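Local coordinates for protein pumilio homolog 23 (Arabidopsis thaliana, PDB 5WZJ) that binds single-stranded RNA sequence-specifically through pumilio repeats, recognises 18S rRNA, and probably regulates translation and mRNA stability, at residues R350-D353 with L354-G358; C411-K414 with S415-E418; S318-R321 with C322-F325. All coordinates share one frame; numbering follows the deposited sequence.

Contact 1: R350-D353 with L354-G358; sequences RFKD and LLEQG. With nucleotides of chain B.
A first torsion of -174° turns the Lys352 chain away from its own N, beside the carbonyl carbon, while Glu356, one turn on, sets its CG beside the backbone N (chi1 -73°), and the two chains meet over the helix surface. A bend at the last torsion of Lys352 brings NZ 2.5 Å from Glu356 OE2, a short salt bridge made on the anti side of that oxygen and 23° out of the carboxylate plane. Beneath it the backbone carries the ordinary i to i+4 ladder, with Glu356 N 2.8 Å from Lys352 O. Replacing Lys352 by alanine would take away NZ and would probably leave the Glu356 carboxylate without its mate and free to turn, with Asp353 still nearby as a like charge. Gln357 leaves helical geometry, and Gly358, with positive phi, closes the helix as a Schellman motif in which Lys359 N faces Leu354 O. The Gly358 carbonyl oxygen then comes 3.4 Å from C6 of U6 of chain B. Phe351 packs against Val363 and Leu366 of helix 360-373 and against helix 377-388, Leu355 touches helix 405-410, and Leu354 reaches Phe315 of helix 314-318, whose ring also takes a cation-pi contact from Arg350.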
ATOM      1  N   ARG A 350      17.504  14.766  15.651  1.00 32.66           N
ATOM      2  CA  ARG A 350      17.651  13.346  15.954  1.00 31.01           C
ATOM      3  C   ARG A 350      17.583  12.474  14.709  1.00 24.45           C
ATOM      4  O   ARG A 350      17.297  11.276  14.817  1.00 24.88           O
ATOM      5  CB  ARG A 350      16.582  12.907  16.953  1.00 36.75           C
ATOM      6  CG  ARG A 350      16.429  13.825  18.142  1.00 44.05           C
ATOM      7  CD  ARG A 350      17.632  13.729  19.060  1.00 46.62           C
ATOM      8  NE  ARG A 350      17.360  12.912  20.238  1.00 55.76           N
ATOM      9  CZ  ARG A 350      16.558  13.279  21.236  1.00 65.03           C
ATOM     10  NH1 ARG A 350      15.921  14.447  21.198  1.00 67.88           N
ATOM     11  NH2 ARG A 350      16.386  12.474  22.275  1.00 64.17           N
ATOM     12  N   PHE A 351      17.818  13.055  13.527  1.00 24.42           N
ATOM     13  CA  PHE A 351      17.864  12.263  12.301  1.00 26.15           C
ATOM     14  C   PHE A 351      18.859  11.122  12.432  1.00 28.14           C
ATOM     15  O   PHE A 351      18.599  10.002  11.979  1.00 25.65           O
ATOM     16  CB  PHE A 351      18.251  13.139  11.110  1.00 26.81           C
ATOM     17  CG  PHE A 351      17.089  13.732  10.363  1.00 26.29           C
ATOM     18  CD1 PHE A 351      15.805  13.691  10.879  1.00 25.65           C
ATOM     19  CD2 PHE A 351      17.291  14.321   9.122  1.00 24.04           C
ATOM     20  CE1 PHE A 351      14.749  14.243  10.178  1.00 27.44           C
ATOM     21  CE2 PHE A 351      16.240  14.873   8.416  1.00 25.69           C
ATOM     22  CZ  PHE A 351      14.966  14.838   8.947  1.00 30.73           C
ATOM     23  N   LYS A 352      20.013  11.394  13.044  1.00 22.34           N
ATOM     24  CA  LYS A 352      21.038  10.364  13.164  1.00 26.00           C
ATOM     25  C   LYS A 352      20.538   9.205  14.015  1.00 22.40           C
ATOM     26  O   LYS A 352      20.647   8.040  13.620  1.00 24.85           O
ATOM     27  CB  LYS A 352      22.314  10.960  13.766  1.00 27.10           C
ATOM     28  CG  LYS A 352      23.503   9.996  13.798  1.00 36.74           C
ATOM     29  CD  LYS A 352      24.679  10.581  14.599  1.00 44.65           C
ATOM     30  CE  LYS A 352      26.016   9.999  14.155  1.00 54.15           C
ATOM     31  NZ  LYS A 352      25.962   8.521  13.959  1.00 59.10           N
ATOM     32  N   ASP A 353      19.994   9.516  15.196  1.00 22.24           N
ATOM     33  CA  ASP A 353      19.382   8.500  16.049  1.00 26.87           C
ATOM     34  C   ASP A 353      18.378   7.663  15.270  1.00 28.92           C
ATOM     35  O   ASP A 353      18.409   6.428  15.312  1.00 26.73           O
ATOM     36  CB  ASP A 353      18.682   9.163  17.233  1.00 29.48           C
ATOM     37  CG  ASP A 353      19.568  10.148  17.964  1.00 38.98           C
ATOM     38  OD1 ASP A 353      19.782  11.268  17.450  1.00 47.37           O
ATOM     39  OD2 ASP A 353      20.030   9.804  19.062  1.00 39.07           O
ATOM     40  N   LEU A 354      17.478   8.332  14.548  1.00 26.07           N
ATOM     41  CA  LEU A 354      16.432   7.615  13.829  1.00 24.26           C
ATOM     42  C   LEU A 354      17.027   6.658  12.803  1.00 27.81           C
ATOM     43  O   LEU A 354      16.596   5.503  12.702  1.00 28.94           O
ATOM     44  CB  LEU A 354      15.481   8.613  13.167  1.00 20.67           C
ATOM     45  CG  LEU A 354      14.604   9.438  14.122  1.00 24.41           C
ATOM     46  CD1 LEU A 354      13.842  10.525  13.371  1.00 23.24           C
ATOM     47  CD2 LEU A 354      13.631   8.543  14.868  1.00 22.12           C
ATOM     48  N   LEU A 355      18.041   7.106  12.054  1.00 26.67           N
ATOM     49  CA  LEU A 355      18.669   6.220  11.075  1.00 23.17           C
ATOM     50  C   LEU A 355      19.409   5.072  11.756  1.00 29.00           C
ATOM     51  O   LEU A 355      19.345   3.927  11.292  1.00 28.36           O
ATOM     52  CB  LEU A 355      19.615   7.011  10.177  1.00 27.94           C
ATOM     53  CG  LEU A 355      18.969   8.062   9.277  1.00 27.84           C
ATOM     54  CD1 LEU A 355      20.050   8.883   8.601  1.00 27.78           C
ATOM     55  CD2 LEU A 355      18.065   7.410   8.232  1.00 25.37           C
ATOM     56  N   GLU A 356      20.104   5.359  12.864  1.00 27.75           N
ATOM     57  CA  GLU A 356      20.816   4.317  13.600  1.00 28.87           C
ATOM     58  C   GLU A 356      19.863   3.236  14.101  1.00 33.14           C
ATOM     59  O   GLU A 356      20.197   2.045  14.076  1.00 25.36           O
ATOM     60  CB  GLU A 356      21.576   4.926  14.783  1.00 27.94           C
ATOM     61  CG  GLU A 356      22.816   5.713  14.400  1.00 32.22           C
ATOM     62  CD  GLU A 356      23.410   6.482  15.576  1.00 35.29           C
ATOM     63  OE1 GLU A 356      22.781   6.527  16.653  1.00 36.56           O
ATOM     64  OE2 GLU A 356      24.505   7.052  15.420  1.00 43.20           O
ATOM     65  N   GLN A 357      18.673   3.628  14.559  1.00 26.98           N
ATOM     66  CA  GLN A 357      17.743   2.695  15.184  1.00 24.62           C
ATOM     67  C   GLN A 357      16.743   2.077  14.203  1.00 29.84           C
ATOM     68  O   GLN A 357      15.754   1.482  14.643  1.00 27.06           O
ATOM     69  CB  GLN A 357      17.005   3.394  16.322  1.00 26.93           C
ATOM     70  CG  GLN A 357      17.947   3.971  17.376  1.00 25.59           C
ATOM     71  CD  GLN A 357      17.206   4.686  18.471  1.00 29.31           C
ATOM     72  OE1 GLN A 357      16.072   4.334  18.800  1.00 31.09           O
ATOM     73  NE2 GLN A 357      17.831   5.700  19.038  1.00 27.68           N
ATOM     74  N   GLY A 358      16.977   2.195  12.899  1.00 24.04           N
ATOM     75  CA  GLY A 358      16.129   1.530  11.925  1.00 22.10           C
ATOM     76  C   GLY A 358      14.776   2.185  11.721  1.00 26.72           C
ATOM     77  O   GLY A 358      13.779   1.488  11.486  1.00 22.64           O
TER
ATOM     78  P     U B   6      12.879  -2.506   6.661  1.00 27.90           P
ATOM     79  OP1   U B   6      14.111  -1.757   7.008  1.00 32.39           O
ATOM     80  OP2   U B   6      12.914  -3.540   5.611  1.00 29.17           O
ATOM     81  O5'   U B   6      12.283  -3.191   7.968  1.00 28.20           O
ATOM     82  C5'   U B   6      13.108  -3.682   9.014  1.00 24.19           C
ATOM     83  C4'   U B   6      12.408  -3.550  10.344  1.00 27.37           C
ATOM     84  O4'   U B   6      12.428  -2.152  10.742  1.00 27.55           O
ATOM     85  C3'   U B   6      10.934  -3.972  10.333  1.00 23.01           C
ATOM     86  O3'   U B   6      10.584  -4.583  11.578  1.00 29.10           O
ATOM     87  C2'   U B   6      10.195  -2.641  10.179  1.00 23.37           C
ATOM     88  O2'   U B   6       8.882  -2.639  10.696  1.00 22.31           O
ATOM     89  C1'   U B   6      11.104  -1.691  10.957  1.00 27.31           C
ATOM     90  N1    U B   6      11.041  -0.282  10.529  1.00 25.79           N
ATOM     91  C2    U B   6      10.452   0.633  11.388  1.00 24.05           C
ATOM     92  O2    U B   6       9.970   0.312  12.468  1.00 25.46           O
ATOM     93  N3    U B   6      10.441   1.934  10.940  1.00 22.45           N
ATOM     94  C4    U B   6      10.965   2.407   9.751  1.00 20.00           C
ATOM     95  O4    U B   6      10.892   3.613   9.483  1.00 19.11           O
ATOM     96  C5    U B   6      11.562   1.401   8.922  1.00 19.59           C
ATOM     97  C6    U B   6      11.576   0.122   9.323  1.00 19.70           C
TER

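Contact 2: C411-K414 with S415-E418; sequences CRDK and STWE
Asp413 and Ser415 form an Asx turn, in which carboxylate oxygen OD1 accepts the backbone N-H two residues on. The distance from Ser415 N to Asp413 OD1 is 3.3 Å, and this donor comes from above the carboxylate plane. Ser415 OG approaches from the same face, on the syn side and closer to the plane, at 2.7 Å from Asp413 OD1, so one oxygen is gripped twice by one residue. With CG anti to the backbone N (chi1 178°), the Asp413 carboxylate reaches forward over the turn, where its other oxygen OD2 rests 3.2 Å from Thr416 CG2. The main chain turns with it: Asp413 O receives Thr416 OG1 at 3.3 Å and, through weak bonds, the backbone N of both Thr416 and Trp417. The turn belongs to the irregular linker between helix 405-410 and helix 427-436 on the surface of the pumilio superhelix, with its nearest atom about 14 Å from the RNA. A water donates to Lys414 O at 2.5 Å and to Trp417 O, linking the two across the turn. Cys411 SG packs 3.8 Å from Trp417 CB and lies oblique to the indole, a Cys sulfur-aromatic contact with SG 4.9 Å from the centroid of the five-membered ring of Trp417. Trp417 also touches Tyr407, while Lys414 packs on Tyr408 and sends NZ back to Phe409 O in a weak hydrogen bond.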
ATOM      1  N   CYS A 411      27.980  -1.182  10.222  1.00 34.38           N
ATOM      2  CA  CYS A 411      29.315  -1.714   9.986  1.00 40.13           C
ATOM      3  C   CYS A 411      30.202  -1.549  11.217  1.00 46.62           C
ATOM      4  O   CYS A 411      29.909  -0.771  12.132  1.00 44.14           O
ATOM      5  CB  CYS A 411      29.974  -1.036   8.786  1.00 39.73           C
ATOM      6  SG  CYS A 411      30.588   0.619   9.127  1.00 44.67           S
ATOM      7  N   ARG A 412      31.314  -2.293  11.214  1.00 52.87           N
ATOM      8  CA  ARG A 412      32.244  -2.277  12.341  1.00 57.90           C
ATOM      9  C   ARG A 412      32.886  -0.906  12.511  1.00 55.69           C
ATOM     10  O   ARG A 412      32.884  -0.338  13.608  1.00 52.15           O
ATOM     11  CB  ARG A 412      33.319  -3.351  12.150  1.00 57.32           C
ATOM     12  N   ASP A 413      33.434  -0.351  11.431  1.00 55.50           N
ATOM     13  CA  ASP A 413      34.188   0.899  11.485  1.00 52.77           C
ATOM     14  C   ASP A 413      33.673   1.844  10.405  1.00 47.41           C
ATOM     15  O   ASP A 413      33.985   1.670   9.221  1.00 41.66           O
ATOM     16  CB  ASP A 413      35.684   0.629  11.316  1.00 56.61           C
ATOM     17  CG  ASP A 413      36.513   1.898  11.308  1.00 61.94           C
ATOM     18  OD1 ASP A 413      36.038   2.939  11.812  1.00 63.41           O
ATOM     19  OD2 ASP A 413      37.649   1.848  10.797  1.00 68.06           O
ATOM     20  N   LYS A 414      32.922   2.868  10.821  1.00 42.95           N
ATOM     21  CA  LYS A 414      32.286   3.766   9.866  1.00 42.65           C
ATOM     22  C   LYS A 414      33.275   4.673   9.147  1.00 40.83           C
ATOM     23  O   LYS A 414      32.946   5.193   8.080  1.00 35.21           O
ATOM     24  CB  LYS A 414      31.214   4.601  10.565  1.00 42.59           C
ATOM     25  CG  LYS A 414      29.954   3.806  10.861  1.00 41.65           C
ATOM     26  CD  LYS A 414      29.022   4.525  11.808  1.00 45.29           C
ATOM     27  CE  LYS A 414      27.911   3.589  12.253  1.00 47.48           C
ATOM     28  NZ  LYS A 414      28.437   2.239  12.616  1.00 52.80           N
ATOM     29  N   SER A 415      34.480   4.863   9.687  1.00 35.01           N
ATOM     30  CA  SER A 415      35.450   5.736   9.036  1.00 35.20           C
ATOM     31  C   SER A 415      36.108   5.098   7.818  1.00 32.52           C
ATOM     32  O   SER A 415      36.772   5.804   7.051  1.00 34.66           O
ATOM     33  CB  SER A 415      36.531   6.168  10.035  1.00 35.98           C
ATOM     34  OG  SER A 415      37.160   5.032  10.596  1.00 42.28           O
ATOM     35  N   THR A 416      35.942   3.796   7.616  1.00 37.88           N
ATOM     36  CA  THR A 416      36.544   3.116   6.477  1.00 40.64           C
ATOM     37  C   THR A 416      35.524   2.493   5.530  1.00 35.81           C
ATOM     38  O   THR A 416      35.903   2.084   4.428  1.00 42.13           O
ATOM     39  CB  THR A 416      37.517   2.026   6.957  1.00 39.78           C
ATOM     40  OG1 THR A 416      36.798   1.029   7.697  1.00 42.40           O
ATOM     41  CG2 THR A 416      38.581   2.633   7.857  1.00 39.23           C
ATOM     42  N   TRP A 417      34.252   2.416   5.921  1.00 28.46           N
ATOM     43  CA  TRP A 417      33.222   1.878   5.042  1.00 28.60           C
ATOM     44  C   TRP A 417      33.132   2.706   3.764  1.00 26.14           C
ATOM     45  O   TRP A 417      33.196   3.936   3.797  1.00 32.10           O
ATOM     46  CB  TRP A 417      31.865   1.863   5.758  1.00 28.31           C
ATOM     47  CG  TRP A 417      30.805   1.183   4.957  1.00 29.18           C
ATOM     48  CD1 TRP A 417      30.425  -0.123   5.049  1.00 29.77           C
ATOM     49  CD2 TRP A 417      29.997   1.767   3.923  1.00 26.54           C
ATOM     50  NE1 TRP A 417      29.430  -0.395   4.136  1.00 30.70           N
ATOM     51  CE2 TRP A 417      29.145   0.749   3.434  1.00 29.54           C
ATOM     52  CE3 TRP A 417      29.909   3.049   3.366  1.00 26.00           C
ATOM     53  CZ2 TRP A 417      28.215   0.974   2.409  1.00 25.93           C
ATOM     54  CZ3 TRP A 417      28.981   3.271   2.342  1.00 23.74           C
ATOM     55  CH2 TRP A 417      28.155   2.238   1.874  1.00 22.94           C
ATOM     56  N   GLU A 418      32.997   2.026   2.627  1.00 30.32           N
ATOM     57  CA  GLU A 418      32.879   2.751   1.369  1.00 32.60           C
ATOM     58  C   GLU A 418      31.755   2.227   0.494  1.00 29.78           C
ATOM     59  O   GLU A 418      31.196   2.978  -0.308  1.00 25.49           O
ATOM     60  CB  GLU A 418      34.186   2.679   0.590  1.00 38.75           C
ATOM     61  CG  GLU A 418      35.292   3.532   1.151  1.00 54.06           C
ATOM     62  CD  GLU A 418      36.492   3.556   0.241  1.00 63.05           C
ATOM     63  OE1 GLU A 418      36.303   3.382  -0.985  1.00 61.53           O
ATOM     64  OE2 GLU A 418      37.619   3.731   0.754  1.00 68.78           O
TER
HETATM   65  O   HOH W   1      33.703   5.924   5.763  1.00 35.56           O

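Contact 3: S318-R321 with C322-F325; sequences SVDR and CANF. With nucleotides of chain B.
Arg321 and Cys322 sit side by side in the turn that leads into helix 323-332, with Asp320 just before them. A chi1 of 70° places Arg321 CG between its backbone N and carbonyl carbon, 4.0 Å from Cys322 SG, and the chain then bends so that one guanidinium face lies on the ribose of G7 of chain B, NH1 being 3.5 Å from C4'. Cys322 SG faces the same sugar. Asp320 secures the helix start by capping bonds: OD2 takes Ala323 N at 2.7 Å, nearly straight and on its anti lone pair, and also Cys322 N from above the carboxylate plane. Its carbonyl oxygen is gripped twice as well, by Asn324 N and by Asn324 ND2 at 2.9 Å. This is the RNA-reading inner surface of Pumilio repeat 6. With its rotation fixed by the bond to Asp320 O, the Asn324 amide pairs with U6 of chain B, OD1 accepting from N3 at 2.9 Å and ND2 donating to O2 at 3.0 Å; Gln328 adds a weak bond to OD1, consistent with the Asn/Gln pair of uracil-reading PUF repeats. The Phe325 ring has the G7 base over one face, C6 lying over the ring centre, 3.4 Å above its plane, and Asn324 OD1 over the opposite face.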
ATOM      1  N   SER A 318       8.653   8.046  17.682  1.00 19.99           N
ATOM      2  CA  SER A 318       9.412   7.657  16.497  1.00 20.80           C
ATOM      3  C   SER A 318      10.426   6.556  16.772  1.00 20.80           C
ATOM      4  O   SER A 318      10.850   5.879  15.831  1.00 21.42           O
ATOM      5  CB  SER A 318      10.126   8.870  15.909  1.00 19.07           C
ATOM      6  OG  SER A 318       9.193   9.826  15.451  1.00 25.25           O
ATOM      7  N   VAL A 319      10.841   6.352  18.027  1.00 23.67           N
ATOM      8  CA  VAL A 319      11.768   5.260  18.309  1.00 23.94           C
ATOM      9  C   VAL A 319      11.050   3.981  18.694  1.00 27.61           C
ATOM     10  O   VAL A 319      11.702   2.941  18.869  1.00 22.06           O
ATOM     11  CB  VAL A 319      12.794   5.639  19.400  1.00 29.02           C
ATOM     12  CG1 VAL A 319      13.582   6.858  18.972  1.00 25.40           C
ATOM     13  CG2 VAL A 319      12.116   5.878  20.739  1.00 26.27           C
ATOM     14  N   ASP A 320       9.725   4.010  18.802  1.00 23.17           N
ATOM     15  CA  ASP A 320       8.993   2.801  19.135  1.00 19.65           C
ATOM     16  C   ASP A 320       8.702   1.976  17.887  1.00 22.43           C
ATOM     17  O   ASP A 320       8.328   2.511  16.835  1.00 20.71           O
ATOM     18  CB  ASP A 320       7.690   3.136  19.851  1.00 18.32           C
ATOM     19  CG  ASP A 320       6.880   1.902  20.148  1.00 24.76           C
ATOM     20  OD1 ASP A 320       7.290   1.160  21.062  1.00 25.98           O
ATOM     21  OD2 ASP A 320       5.863   1.659  19.454  1.00 24.57           O
ATOM     22  N   ARG A 321       8.849   0.655  18.027  1.00 18.09           N
ATOM     23  CA  ARG A 321       8.713  -0.265  16.902  1.00 23.89           C
ATOM     24  C   ARG A 321       7.337  -0.204  16.245  1.00 22.57           C
ATOM     25  O   ARG A 321       7.215  -0.562  15.068  1.00 21.92           O
ATOM     26  CB  ARG A 321       9.015  -1.699  17.368  1.00 26.21           C
ATOM     27  CG  ARG A 321       7.951  -2.293  18.288  1.00 39.21           C
ATOM     28  CD  ARG A 321       8.451  -3.517  19.081  1.00 44.79           C
ATOM     29  NE  ARG A 321       8.780  -4.673  18.245  1.00 42.93           N
ATOM     30  CZ  ARG A 321       7.917  -5.630  17.910  1.00 43.67           C
ATOM     31  NH1 ARG A 321       8.313  -6.649  17.152  1.00 43.45           N
ATOM     32  NH2 ARG A 321       6.657  -5.571  18.326  1.00 43.08           N
ATOM     33  N   CYS A 322       6.294   0.211  16.964  1.00 18.45           N
ATOM     34  CA  CYS A 322       4.966   0.350  16.367  1.00 18.36           C
ATOM     35  C   CYS A 322       4.570   1.800  16.143  1.00 19.76           C
ATOM     36  O   CYS A 322       4.084   2.159  15.066  1.00 19.30           O
ATOM     37  CB  CYS A 322       3.901  -0.328  17.246  1.00 17.14           C
ATOM     38  SG  CYS A 322       4.063  -2.124  17.355  1.00 22.49           S
ATOM     39  N   ALA A 323       4.738   2.642  17.157  1.00 19.56           N
ATOM     40  CA  ALA A 323       4.276   4.018  17.063  1.00 21.40           C
ATOM     41  C   ALA A 323       5.008   4.821  15.992  1.00 21.71           C
ATOM     42  O   ALA A 323       4.488   5.853  15.560  1.00 20.26           O
ATOM     43  CB  ALA A 323       4.429   4.711  18.418  1.00 17.13           C
ATOM     44  N   ASN A 324       6.203   4.398  15.556  1.00 16.83           N
ATOM     45  CA  ASN A 324       6.882   5.225  14.560  1.00 21.00           C
ATOM     46  C   ASN A 324       6.109   5.241  13.251  1.00 19.00           C
ATOM     47  O   ASN A 324       6.185   6.221  12.507  1.00 18.32           O
ATOM     48  CB  ASN A 324       8.331   4.770  14.338  1.00 16.80           C
ATOM     49  CG  ASN A 324       8.452   3.608  13.378  1.00 19.57           C
ATOM     50  OD1 ASN A 324       8.667   3.804  12.181  1.00 22.64           O
ATOM     51  ND2 ASN A 324       8.318   2.384  13.898  1.00 19.62           N
ATOM     52  N   PHE A 325       5.332   4.191  12.968  1.00 18.70           N
ATOM     53  CA  PHE A 325       4.497   4.227  11.770  1.00 15.42           C
ATOM     54  C   PHE A 325       3.331   5.193  11.927  1.00 16.87           C
ATOM     55  O   PHE A 325       2.875   5.772  10.933  1.00 14.60           O
ATOM     56  CB  PHE A 325       4.004   2.825  11.432  1.00 17.31           C
ATOM     57  CG  PHE A 325       5.104   1.896  11.014  1.00 19.40           C
ATOM     58  CD1 PHE A 325       5.584   1.911   9.708  1.00 20.78           C
ATOM     59  CD2 PHE A 325       5.679   1.027  11.937  1.00 18.77           C
ATOM     60  CE1 PHE A 325       6.603   1.061   9.317  1.00 22.22           C
ATOM     61  CE2 PHE A 325       6.712   0.187  11.562  1.00 18.88           C
ATOM     62  CZ  PHE A 325       7.168   0.192  10.242  1.00 21.18           C
TER
ATOM     63  P     G B   7       9.744  -5.958  11.572  1.00 31.54           P
ATOM     64  OP1   G B   7      10.527  -6.939  12.358  1.00 30.37           O
ATOM     65  OP2   G B   7       9.250  -6.205  10.198  1.00 28.87           O
ATOM     66  O5'   G B   7       8.406  -5.630  12.377  1.00 26.09           O
ATOM     67  C5'   G B   7       8.434  -5.426  13.777  1.00 27.71           C
ATOM     68  C4'   G B   7       7.072  -5.038  14.298  1.00 28.28           C
ATOM     69  O4'   G B   7       6.783  -3.649  13.988  1.00 27.27           O
ATOM     70  C3'   G B   7       5.895  -5.785  13.699  1.00 29.80           C
ATOM     71  O3'   G B   7       5.755  -7.092  14.226  1.00 30.95           O
ATOM     72  C2'   G B   7       4.731  -4.853  14.016  1.00 25.62           C
ATOM     73  O2'   G B   7       4.346  -4.989  15.373  1.00 29.34           O
ATOM     74  C1'   G B   7       5.389  -3.477  13.834  1.00 25.89           C
ATOM     75  N9    G B   7       5.116  -2.942  12.492  1.00 24.50           N
ATOM     76  C8    G B   7       5.700  -3.322  11.305  1.00 20.54           C
ATOM     77  N7    G B   7       5.203  -2.689  10.284  1.00 21.72           N
ATOM     78  C5    G B   7       4.229  -1.856  10.818  1.00 22.32           C
ATOM     79  C6    G B   7       3.354  -0.932  10.190  1.00 22.21           C
ATOM     80  O6    G B   7       3.274  -0.666   8.991  1.00 19.09           O
ATOM     81  N1    G B   7       2.525  -0.280  11.096  1.00 21.36           N
ATOM     82  C2    G B   7       2.535  -0.515  12.448  1.00 23.11           C
ATOM     83  N2    G B   7       1.658   0.194  13.174  1.00 22.61           N
ATOM     84  N3    G B   7       3.343  -1.379  13.047  1.00 25.17           N
ATOM     85  C4    G B   7       4.157  -2.009  12.181  1.00 26.67           C
ATOM     86  P     U B   6      12.879  -2.506   6.661  1.00 27.90           P
ATOM     87  OP1   U B   6      14.111  -1.757   7.008  1.00 32.39           O
ATOM     88  OP2   U B   6      12.914  -3.540   5.611  1.00 29.17           O
ATOM     89  O5'   U B   6      12.283  -3.191   7.968  1.00 28.20           O
ATOM     90  C5'   U B   6      13.108  -3.682   9.014  1.00 24.19           C
ATOM     91  C4'   U B   6      12.408  -3.550  10.344  1.00 27.37           C
ATOM     92  O4'   U B   6      12.428  -2.152  10.742  1.00 27.55           O
ATOM     93  C3'   U B   6      10.934  -3.972  10.333  1.00 23.01           C
ATOM     94  O3'   U B   6      10.584  -4.583  11.578  1.00 29.10           O
ATOM     95  C2'   U B   6      10.195  -2.641  10.179  1.00 23.37           C
ATOM     96  O2'   U B   6       8.882  -2.639  10.696  1.00 22.31           O
ATOM     97  C1'   U B   6      11.104  -1.691  10.957  1.00 27.31           C
ATOM     98  N1    U B   6      11.041  -0.282  10.529  1.00 25.79           N
ATOM     99  C2    U B   6      10.452   0.633  11.388  1.00 24.05           C
ATOM    100  O2    U B   6       9.970   0.312  12.468  1.00 25.46           O
ATOM    101  N3    U B   6      10.441   1.934  10.940  1.00 22.45           N
ATOM    102  C4    U B   6      10.965   2.407   9.751  1.00 20.00           C
ATOM    103  O4    U B   6      10.892   3.613   9.483  1.00 19.11           O
ATOM    104  C5    U B   6      11.562   1.401   8.922  1.00 19.59           C
ATOM    105  C6    U B   6      11.576   0.122   9.323  1.00 19.70           C
ATOM    106  P     U B   5       8.337  -3.045   2.150  1.00 35.79           P
ATOM    107  OP1   U B   5       9.279  -4.184   2.056  1.00 27.79           O
ATOM    108  OP2   U B   5       6.921  -3.227   2.559  1.00 37.81           O
ATOM    109  O5'   U B   5       8.973  -1.945   3.111  1.00 32.30           O
ATOM    110  C5'   U B   5      10.311  -1.503   2.918  1.00 25.56           C
ATOM    111  C4'   U B   5      10.862  -0.865   4.167  1.00 23.99           C
ATOM    112  O4'   U B   5      10.165   0.388   4.406  1.00 23.59           O
ATOM    113  C3'   U B   5      10.693  -1.692   5.436  1.00 26.51           C
ATOM    114  O3'   U B   5      11.774  -1.403   6.307  1.00 27.13           O
ATOM    115  C2'   U B   5       9.404  -1.127   6.032  1.00 21.32           C
ATOM    116  O2'   U B   5       9.266  -1.322   7.422  1.00 22.86           O
ATOM    117  C1'   U B   5       9.533   0.352   5.675  1.00 22.16           C
ATOM    118  N1    U B   5       8.256   1.066   5.550  1.00 25.85           N
ATOM    119  C2    U B   5       8.112   2.220   6.296  1.00 23.07           C
ATOM    120  O2    U B   5       8.977   2.623   7.047  1.00 22.81           O
ATOM    121  N3    U B   5       6.918   2.876   6.145  1.00 25.26           N
ATOM    122  C4    U B   5       5.876   2.500   5.328  1.00 26.95           C
ATOM    123  O4    U B   5       4.872   3.204   5.307  1.00 30.21           O
ATOM    124  C5    U B   5       6.096   1.301   4.575  1.00 26.96           C
ATOM    125  C6    U B   5       7.258   0.638   4.700  1.00 24.93           C
TER

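Contact 3 is the buried one, contact 1 is partly buried, and contact 2 lies at the surface in a loop. Contacts 1 and 3 touch: Leu354 CD2 is 3.7 Å from Ser318 CB, and Gln357 packs on Val319; the centres of the two contacts are about 12 Å apart. Both also lean on helix 360-373. Contact 2 follows helix 405-410, which helix 351-356 packs against, yet its nearest atoms stay about 5 Å from contact 1. Their chemistry shifts accordingly: a helix start serving base recognition in contact 3, a helix end with a solvent-side salt bridge in contact 1, and carboxylate, hydroxyl and water bonds in contact 2, away from the RNA.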